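Local atomic coordinates of superoxide dismutase [Mn/Fe] (Porphyromonas gingivalis, PDB entry 1UES), a protein that destroys toxic superoxide radicals by dismutating them to oxygen and hydrogen peroxide at an active-site manganese or iron ion. Residues A[13-18]-A[79-84]; A[37-42]-A[66-71]; A[121-126]-A[153-158]. The protein carries 1 engineered substitution. All coordinates share one frame; numbering follows the deposited sequence.

Interaction 1 (A[13-18]-A[79-84]); sequences DALAPV and TQFRPG
Phe81 receives the forked end of Leu15 at its CB: Leu15 CD1 stands 3.7 Å from Phe81 CB with Leu15 CD2 close by, so the leucine straddles the base of the aromatic side chain, and the two side chains cross at about a right angle. Leu15 CG, beside the backbone N and anti to the carbonyl carbon (chi1 -46°), swings both methyls toward Phe81. Leucine suits this buried spot because its two methyls can grip both the CB and, through CD1, the near part of the ring. Next comes Arg82, whose backbone N lies 3.9 Å from Leu15 CD2. Its CB points away from 13-18, and the chain folds back on its own segment, where Arg82 NH1 bonds Phe81 O at 2.9 Å and also the carbonyl O of Thr79, clamping the bend of the loop. Pro83 then meets Ala14, in the type I turn of Asp13 to Ala16, with CB and CG; Pro83 CB is 3.3 Å from Ala14 O. The small alanine lets the rigid ring come up to the turn. The contact thus joins the loop before helix 21-42 to the one leaving helix 62-79, with Leu178 of helix 171-178 against Phe81 and Ile186 of helix 184-190 against Arg82.

Interaction 2 (A[37-42]-A[66-71]); sequences DNLNKL and NNAGQT
Leu39 spreads over one flank of helix 62-79, overlapping Asn67, Ala68 and Thr71. Its CB meets Asn67 CB at 3.9 Å, while CG, anti to the backbone N (chi1 171°), carries the methyls onward: CD1 rests 4.1 Å from Ala68 CB, and CD2 lies 4.1 Å from Thr71 OG1. Alanine is small enough to admit the branched leucine. Thr71 can sit in this buried setting because its hydroxyl donates to Asn67 O one turn earlier, at 2.9 Å; that carbonyl also accepts Thr71 N, the two donors arriving from opposite faces of its plane. The amide of Asn67 projects between Asn38 and Leu42. Its OD1 lies 3.4 Å from Asn38 CB, with the two amide planes nearly perpendicular (83°), and its ND2 is 3.3 Å from Leu42 CD1. No hydrogen bond crosses the contact; Asn67 ND2 turns back to Gly63 O, which gives ND2 a partner within its own helix. Leu53 of helix 53-59 packs against both Leu39 and Thr71. Running in largely opposed directions, with segment axes 8.7 Å apart at closest approach, the two helices form the N-terminal alpha-hairpin of the iron/manganese superoxide dismutase family.

Interaction 3 (A[121-126]-A[153-158]); sequences SGWVWL and LLTFDV. Engineered in segment 153-158: Thr155 (natural residue Gly). With MN (manganese (II) ion), chain E.
With CG anti to the backbone N in Asp157 (chi1 -172°) and beside it in Trp123 (chi1 -53°), the carboxylate is laid over one face of the indole, their planes only 9° apart. Trp123 CZ3 lies 3.4 Å from Asp157 CB, and a broad flat ring suits the place because the near-parallel carboxylate can lie against it, OD1 toward the rim. Asp157 OD2 binds the manganese at 2.1 Å. Asp157 OD1 accepts Trp159 N and a weak bond from the metal-bound water, so both oxygens have partners that fix the rotation of the group. His27, His74 and His161 complete the site, the ligand set of iron/manganese superoxide dismutases. Asp157 ends strand 151-157, an outermost strand of the three-stranded antiparallel sheet within this chain, part of the C-terminal domain, and paired with the central strand 122-128. Val124 and Phe156 exchange backbone hydrogen bonds, both 3.0 Å; on their face of the sheet Val124 CG1 packs on Phe156 CB beneath helices 104-116 and 171-178. Farther along, Leu153 and Leu154 both face Leu126, a classic beta bulge, and Leu126 O takes Leu153 N at 2.9 Å and Leu154 N weakly. On the face of the two tryptophans stands the engineered Thr155, glycine in the natural protein. Its hydroxyl, OG1, donates to Val124 O at 2.8 Å from above the carbonyl plane and sits at the edge of the Trp123 ring, while its CB stands over the Trp125 six-membered ring, though the closeness is doubtful. Trp125 NE1 bonds Asn73 OD1 of helix 62-79.

From the N terminus, the chain enters the first partner of interaction 1 just ahead of helix 21-42, and that contact closes only after helix 62-79, so it brackets the mainly helical span between. Within that span lies interaction 2, which closes the shorter loop from helix 21-42 through helix 53-59 to helix 62-79. Interaction 3 follows in series, joining strands 122-128 and 151-157 around a loop that contains strand 134-140. Two of the bonds that join the halves of the fold run from the earlier contacts to this one: Gln80 of interaction 1 bonds the Thr155 backbone, and Gln70 OE1 of interaction 2 bonds Trp123 NE1, tying hairpin to sheet.

Interaction 1 (A[13-18]-A[79-84])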
loop_
_atom_site.group_PDB
_atom_site.type_symbol
_atom_site.label_atom_id
_atom_site.label_comp_id
_atom_site.label_asym_id
_atom_site.label_seq_id
_atom_site.Cartn_x
_atom_site.Cartn_y
_atom_site.Cartn_z
ATOM N N ASP A 13 16.379 -16.012 -9.098
ATOM C CA ASP A 13 17.268 -14.862 -9.218
ATOM C C ASP A 13 17.328 -14.366 -10.657
ATOM O O ASP A 13 18.113 -13.480 -10.987
ATOM C CB ASP A 13 18.682 -15.239 -8.726
ATOM C CG ASP A 13 19.361 -16.295 -9.609
ATOM O OD1 ASP A 13 18.668 -16.986 -10.384
ATOM O OD2 ASP A 13 20.616 -16.437 -9.538
ATOM N N ALA A 14 16.482 -14.924 -11.520
ATOM C CA ALA A 14 16.491 -14.561 -12.939
ATOM C C ALA A 14 16.124 -13.110 -13.290
ATOM O O ALA A 14 16.530 -12.621 -14.337
ATOM C CB ALA A 14 15.593 -15.533 -13.725
ATOM N N LEU A 15 15.355 -12.433 -12.430
ATOM C CA LEU A 15 14.948 -11.043 -12.693
ATOM C C LEU A 15 15.765 -9.996 -11.937
ATOM O O LEU A 15 15.495 -8.799 -12.050
ATOM C CB LEU A 15 13.450 -10.832 -12.382
ATOM C CG LEU A 15 12.541 -11.933 -12.953
ATOM C CD1 LEU A 15 11.109 -11.669 -12.518
ATOM C CD2 LEU A 15 12.607 -11.978 -14.482
ATOM N N ALA A 16 16.803 -10.444 -11.219
ATOM C CA ALA A 16 17.661 -9.524 -10.476
ATOM C C ALA A 16 18.396 -8.705 -11.539
ATOM O O ALA A 16 18.826 -9.253 -12.559
ATOM C CB ALA A 16 18.665 -10.299 -9.610
ATOM N N PRO A 17 18.632 -7.412 -11.271
ATOM C CA PRO A 17 18.302 -6.640 -10.069
ATOM C C PRO A 17 16.935 -5.982 -9.938
ATOM O O PRO A 17 16.602 -5.471 -8.852
ATOM C CB PRO A 17 19.347 -5.559 -10.085
ATOM C CG PRO A 17 19.419 -5.213 -11.527
ATOM C CD PRO A 17 19.339 -6.560 -12.242
ATOM N N VAL A 18 16.177 -5.995 -11.021
ATOM C CA VAL A 18 14.868 -5.331 -11.098
ATOM C C VAL A 18 13.871 -5.889 -10.072
ATOM O O VAL A 18 13.121 -5.133 -9.442
ATOM C CB VAL A 18 14.330 -5.404 -12.544
ATOM C CG1 VAL A 18 12.995 -4.635 -12.644
ATOM C CG2 VAL A 18 15.372 -4.797 -13.517
ATOM N N THR A 79 4.278 -14.242 -14.426
ATOM C CA THR A 79 4.496 -14.998 -15.657
ATOM C C THR A 79 4.849 -14.180 -16.888
ATOM O O THR A 79 5.196 -14.751 -17.926
ATOM C CB THR A 79 3.307 -15.927 -15.978
ATOM O OG1 THR A 79 2.084 -15.187 -16.042
ATOM C CG2 THR A 79 3.223 -17.007 -14.935
ATOM N N GLN A 80 4.830 -12.859 -16.782
ATOM C CA GLN A 80 5.111 -12.068 -17.968
ATOM C C GLN A 80 6.559 -11.643 -18.084
ATOM O O GLN A 80 6.924 -11.009 -19.070
ATOM C CB GLN A 80 4.221 -10.823 -18.006
ATOM C CG GLN A 80 4.649 -9.777 -16.978
ATOM C CD GLN A 80 3.571 -8.790 -16.551
ATOM O OE1 GLN A 80 2.427 -8.777 -17.036
ATOM N NE2 GLN A 80 3.943 -7.938 -15.611
ATOM N N PHE A 81 7.359 -11.996 -17.091
ATOM C CA PHE A 81 8.775 -11.608 -17.054
ATOM C C PHE A 81 9.728 -12.735 -17.399
ATOM O O PHE A 81 9.446 -13.897 -17.119
ATOM C CB PHE A 81 9.140 -11.091 -15.642
ATOM C CG PHE A 81 8.358 -9.893 -15.195
ATOM C CD1 PHE A 81 8.206 -8.778 -16.016
ATOM C CD2 PHE A 81 7.804 -9.856 -13.912
ATOM C CE1 PHE A 81 7.515 -7.643 -15.561
ATOM C CE2 PHE A 81 7.118 -8.729 -13.453
ATOM C CZ PHE A 81 6.973 -7.625 -14.272
ATOM N N ARG A 82 10.867 -12.375 -18.004
ATOM C CA ARG A 82 11.909 -13.324 -18.340
ATOM C C ARG A 82 13.222 -12.599 -18.484
ATOM O O ARG A 82 13.245 -11.412 -18.790
ATOM C CB ARG A 82 11.652 -14.015 -19.696
ATOM C CG ARG A 82 10.452 -14.957 -19.739
ATOM C CD ARG A 82 10.721 -16.235 -18.948
ATOM N NE ARG A 82 9.717 -17.259 -19.248
ATOM C CZ ARG A 82 8.431 -17.159 -18.920
ATOM N NH1 ARG A 82 7.992 -16.084 -18.274
ATOM N NH2 ARG A 82 7.580 -18.130 -19.255
ATOM N N PRO A 83 14.329 -13.296 -18.200
ATOM C CA PRO A 83 15.640 -12.668 -18.356
ATOM C C PRO A 83 15.962 -12.751 -19.861
ATOM O O PRO A 83 15.358 -13.552 -20.594
ATOM C CB PRO A 83 16.561 -13.561 -17.536
ATOM C CG PRO A 83 15.942 -14.926 -17.637
ATOM C CD PRO A 83 14.436 -14.674 -17.684
ATOM N N GLY A 84 16.906 -11.926 -20.311
ATOM C CA GLY A 84 17.301 -11.919 -21.709
ATOM C C GLY A 84 16.225 -11.456 -22.663
ATOM O O GLY A 84 16.258 -11.789 -23.860
#

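Interaction 2 (A[37-42]-A[66-71])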
loop_
_atom_site.group_PDB
_atom_site.type_symbol
_atom_site.label_atom_id
_atom_site.label_comp_id
_atom_site.label_asym_id
_atom_site.label_seq_id
_atom_site.Cartn_x
_atom_site.Cartn_y
_atom_site.Cartn_z
ATOM N N ASP A 37 -3.656 -18.827 0.168
ATOM C CA ASP A 37 -4.176 -19.491 1.373
ATOM C C ASP A 37 -5.464 -18.829 1.880
ATOM O O ASP A 37 -6.460 -19.512 2.214
ATOM C CB ASP A 37 -3.116 -19.484 2.473
ATOM C CG ASP A 37 -1.946 -20.411 2.181
ATOM O OD1 ASP A 37 -2.021 -21.238 1.225
ATOM O OD2 ASP A 37 -0.925 -20.295 2.907
ATOM N N ASN A 38 -5.479 -17.497 1.921
ATOM C CA ASN A 38 -6.663 -16.792 2.386
ATOM C C ASN A 38 -7.806 -17.013 1.415
ATOM O O ASN A 38 -8.946 -17.185 1.823
ATOM C CB ASN A 38 -6.389 -15.286 2.490
ATOM C CG ASN A 38 -5.468 -14.931 3.653
ATOM O OD1 ASN A 38 -5.179 -15.769 4.534
ATOM N ND2 ASN A 38 -5.004 -13.670 3.667
ATOM N N LEU A 39 -7.506 -17.016 0.117
ATOM C CA LEU A 39 -8.571 -17.205 -0.848
ATOM C C LEU A 39 -9.166 -18.599 -0.641
ATOM O O LEU A 39 -10.373 -18.747 -0.613
ATOM C CB LEU A 39 -8.025 -17.082 -2.274
ATOM C CG LEU A 39 -9.018 -17.480 -3.362
ATOM C CD1 LEU A 39 -10.225 -16.568 -3.283
ATOM C CD2 LEU A 39 -8.328 -17.387 -4.728
ATOM N N ASN A 40 -8.307 -19.601 -0.463
ATOM C CA ASN A 40 -8.799 -20.966 -0.286
ATOM C C ASN A 40 -9.678 -21.097 0.953
ATOM O O ASN A 40 -10.621 -21.878 0.965
ATOM C CB ASN A 40 -7.625 -21.946 -0.214
ATOM C CG ASN A 40 -7.069 -22.287 -1.594
ATOM O OD1 ASN A 40 -7.773 -22.249 -2.589
ATOM N ND2 ASN A 40 -5.779 -22.613 -1.644
ATOM N N LYS A 41 -9.380 -20.339 2.003
ATOM C CA LYS A 41 -10.202 -20.430 3.203
ATOM C C LYS A 41 -11.516 -19.685 3.067
ATOM O O LYS A 41 -12.582 -20.167 3.498
ATOM C CB LYS A 41 -9.492 -19.853 4.410
ATOM C CG LYS A 41 -8.286 -20.617 4.849
ATOM C CD LYS A 41 -7.685 -19.889 6.019
ATOM C CE LYS A 41 -6.400 -20.508 6.483
ATOM N NZ LYS A 41 -5.795 -19.624 7.510
ATOM N N LEU A 42 -11.444 -18.488 2.501
ATOM C CA LEU A 42 -12.636 -17.682 2.381
ATOM C C LEU A 42 -13.699 -18.166 1.420
ATOM O O LEU A 42 -14.873 -17.789 1.566
ATOM C CB LEU A 42 -12.277 -16.234 2.040
ATOM C CG LEU A 42 -11.429 -15.441 3.030
ATOM C CD1 LEU A 42 -10.937 -14.191 2.316
ATOM C CD2 LEU A 42 -12.215 -15.098 4.281
ATOM N N ASN A 66 -10.667 -9.373 -2.711
ATOM C CA ASN A 66 -9.300 -8.891 -2.453
ATOM C C ASN A 66 -8.260 -9.990 -2.638
ATOM O O ASN A 66 -7.180 -9.760 -3.223
ATOM C CB ASN A 66 -9.198 -8.282 -1.035
ATOM C CG ASN A 66 -9.950 -6.962 -0.913
ATOM O OD1 ASN A 66 -10.222 -6.311 -1.922
ATOM N ND2 ASN A 66 -10.302 -6.564 0.329
ATOM N N ASN A 67 -8.566 -11.204 -2.181
ATOM C CA ASN A 67 -7.579 -12.256 -2.334
ATOM C C ASN A 67 -7.579 -12.863 -3.719
ATOM O O ASN A 67 -6.532 -13.203 -4.239
ATOM C CB ASN A 67 -7.761 -13.315 -1.252
ATOM C CG ASN A 67 -7.387 -12.786 0.112
ATOM O OD1 ASN A 67 -6.194 -12.612 0.410
ATOM N ND2 ASN A 67 -8.382 -12.535 0.961
ATOM N N ALA A 68 -8.754 -12.930 -4.340
ATOM C CA ALA A 68 -8.867 -13.476 -5.699
ATOM C C ALA A 68 -8.141 -12.544 -6.677
ATOM O O ALA A 68 -7.322 -12.999 -7.494
ATOM C CB ALA A 68 -10.363 -13.583 -6.103
ATOM N N GLY A 69 -8.473 -11.248 -6.596
ATOM C CA GLY A 69 -7.878 -10.254 -7.466
ATOM C C GLY A 69 -6.376 -10.266 -7.311
ATOM O O GLY A 69 -5.679 -10.236 -8.317
ATOM N N GLN A 70 -5.892 -10.350 -6.068
ATOM C CA GLN A 70 -4.441 -10.378 -5.841
ATOM C C GLN A 70 -3.824 -11.645 -6.419
ATOM O O GLN A 70 -2.735 -11.586 -7.002
ATOM C CB GLN A 70 -4.119 -10.249 -4.350
ATOM C CG GLN A 70 -4.234 -8.804 -3.815
ATOM C CD GLN A 70 -3.337 -7.802 -4.568
ATOM O OE1 GLN A 70 -3.659 -7.383 -5.681
ATOM N NE2 GLN A 70 -2.225 -7.418 -3.954
ATOM N N THR A 71 -4.499 -12.787 -6.281
ATOM C CA THR A 71 -3.954 -14.015 -6.833
ATOM C C THR A 71 -3.851 -13.898 -8.343
ATOM O O THR A 71 -2.807 -14.150 -8.919
ATOM C CB THR A 71 -4.795 -15.247 -6.448
ATOM O OG1 THR A 71 -4.785 -15.371 -5.034
ATOM C CG2 THR A 71 -4.213 -16.515 -7.013
#

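Interaction 3 (A[121-126]-A[153-158])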
loop_
_atom_site.group_PDB
_atom_site.type_symbol
_atom_site.label_atom_id
_atom_site.label_comp_id
_atom_site.label_asym_id
_atom_site.label_seq_id
_atom_site.Cartn_x
_atom_site.Cartn_y
_atom_site.Cartn_z
ATOM N N SER A 121 -1.660 1.661 -2.653
ATOM C CA SER A 121 -1.384 0.357 -3.262
ATOM C C SER A 121 -2.204 0.102 -4.512
ATOM O O SER A 121 -3.354 0.545 -4.610
ATOM C CB SER A 121 -1.673 -0.762 -2.251
ATOM O OG SER A 121 -0.908 -0.634 -1.057
ATOM N N GLY A 122 -1.647 -0.637 -5.473
ATOM C CA GLY A 122 -2.424 -0.943 -6.645
ATOM C C GLY A 122 -1.607 -1.483 -7.792
ATOM O O GLY A 122 -0.460 -1.915 -7.603
ATOM N N TRP A 123 -2.216 -1.454 -8.972
ATOM C CA TRP A 123 -1.623 -1.972 -10.205
ATOM C C TRP A 123 -1.904 -1.077 -11.390
ATOM O O TRP A 123 -2.985 -0.505 -11.462
ATOM C CB TRP A 123 -2.248 -3.314 -10.564
ATOM C CG TRP A 123 -2.222 -4.312 -9.470
ATOM C CD1 TRP A 123 -3.038 -4.344 -8.366
ATOM C CD2 TRP A 123 -1.326 -5.425 -9.346
ATOM N NE1 TRP A 123 -2.702 -5.408 -7.561
ATOM C CE2 TRP A 123 -1.660 -6.085 -8.134
ATOM C CE3 TRP A 123 -0.280 -5.935 -10.130
ATOM C CZ2 TRP A 123 -0.980 -7.228 -7.692
ATOM C CZ3 TRP A 123 0.400 -7.079 -9.682
ATOM C CH2 TRP A 123 0.040 -7.704 -8.475
ATOM N N VAL A 124 -0.938 -0.941 -12.303
ATOM C CA VAL A 124 -1.221 -0.194 -13.526
ATOM C C VAL A 124 -1.336 -1.359 -14.544
ATOM O O VAL A 124 -0.523 -2.295 -14.548
ATOM C CB VAL A 124 -0.106 0.822 -13.894
ATOM C CG1 VAL A 124 1.236 0.179 -13.863
ATOM C CG2 VAL A 124 -0.400 1.433 -15.261
ATOM N N TRP A 125 -2.396 -1.324 -15.334
ATOM C CA TRP A 125 -2.677 -2.380 -16.298
ATOM C C TRP A 125 -2.790 -1.889 -17.738
ATOM O O TRP A 125 -3.305 -0.798 -17.988
ATOM C CB TRP A 125 -4.019 -3.036 -15.914
ATOM C CG TRP A 125 -3.912 -4.231 -15.008
ATOM C CD1 TRP A 125 -4.229 -4.301 -13.671
ATOM C CD2 TRP A 125 -3.470 -5.533 -15.385
ATOM N NE1 TRP A 125 -4.005 -5.593 -13.201
ATOM C CE2 TRP A 125 -3.538 -6.361 -14.232
ATOM C CE3 TRP A 125 -3.019 -6.087 -16.587
ATOM C CZ2 TRP A 125 -3.166 -7.714 -14.255
ATOM C CZ3 TRP A 125 -2.644 -7.433 -16.612
ATOM C CH2 TRP A 125 -2.720 -8.232 -15.450
ATOM N N LEU A 126 -2.276 -2.684 -18.669
ATOM C CA LEU A 126 -2.450 -2.411 -20.082
ATOM C C LEU A 126 -3.536 -3.459 -20.365
ATOM O O LEU A 126 -3.375 -4.632 -20.038
ATOM C CB LEU A 126 -1.206 -2.710 -20.898
ATOM C CG LEU A 126 -1.480 -2.669 -22.410
ATOM C CD1 LEU A 126 -1.872 -1.247 -22.841
ATOM C CD2 LEU A 126 -0.265 -3.146 -23.149
ATOM N N LEU A 153 -3.361 -7.488 -20.223
ATOM C CA LEU A 153 -2.169 -7.811 -21.002
ATOM C C LEU A 153 -0.840 -7.690 -20.293
ATOM O O LEU A 153 -0.014 -8.591 -20.350
ATOM C CB LEU A 153 -2.102 -6.952 -22.264
ATOM C CG LEU A 153 -3.390 -6.832 -23.068
ATOM C CD1 LEU A 153 -3.125 -5.950 -24.275
ATOM C CD2 LEU A 153 -3.834 -8.219 -23.527
ATOM N N LEU A 154 -0.633 -6.556 -19.630
ATOM C CA LEU A 154 0.617 -6.310 -18.948
ATOM C C LEU A 154 0.345 -5.503 -17.681
ATOM O O LEU A 154 -0.416 -4.547 -17.710
ATOM C CB LEU A 154 1.553 -5.510 -19.871
ATOM C CG LEU A 154 2.748 -4.843 -19.197
ATOM C CD1 LEU A 154 3.778 -5.929 -18.860
ATOM C CD2 LEU A 154 3.356 -3.744 -20.123
ATOM N N THR A 155 0.937 -5.912 -16.563
ATOM C CA THR A 155 0.726 -5.121 -15.348
ATOM C C THR A 155 1.989 -4.837 -14.579
ATOM O O THR A 155 2.905 -5.659 -14.540
ATOM C CB THR A 155 -0.300 -5.789 -14.367
ATOM O OG1 THR A 155 -0.615 -4.857 -13.321
ATOM C CG2 THR A 155 0.267 -7.094 -13.729
ATOM N N PHE A 156 2.047 -3.650 -13.962
ATOM C CA PHE A 156 3.159 -3.306 -13.090
ATOM C C PHE A 156 2.512 -3.216 -11.673
ATOM O O PHE A 156 1.512 -2.544 -11.489
ATOM C CB PHE A 156 3.776 -1.950 -13.436
ATOM C CG PHE A 156 4.632 -1.947 -14.686
ATOM C CD1 PHE A 156 4.866 -3.119 -15.403
ATOM C CD2 PHE A 156 5.198 -0.754 -15.132
ATOM C CE1 PHE A 156 5.663 -3.119 -16.567
ATOM C CE2 PHE A 156 5.995 -0.732 -16.290
ATOM C CZ PHE A 156 6.228 -1.904 -17.005
ATOM N N ASP A 157 3.061 -3.953 -10.717
ATOM C CA ASP A 157 2.566 -3.944 -9.344
ATOM C C ASP A 157 3.160 -2.721 -8.652
ATOM O O ASP A 157 4.400 -2.583 -8.611
ATOM C CB ASP A 157 3.072 -5.217 -8.687
ATOM C CG ASP A 157 2.493 -5.464 -7.318
ATOM O OD1 ASP A 157 1.681 -4.647 -6.844
ATOM O OD2 ASP A 157 2.905 -6.516 -6.761
ATOM N N VAL A 158 2.309 -1.833 -8.119
ATOM C CA VAL A 158 2.848 -0.679 -7.418
ATOM C C VAL A 158 2.581 -0.728 -5.936
ATOM O O VAL A 158 2.686 0.280 -5.232
ATOM C CB VAL A 158 2.478 0.693 -8.070
ATOM C CG1 VAL A 158 3.013 0.707 -9.523
ATOM C CG2 VAL A 158 0.963 0.926 -8.052
HETATM MN MN MN E . 2.401 -7.705 -5.147
HETATM O O HOH W 1 0.481 -6.553 -5.105
#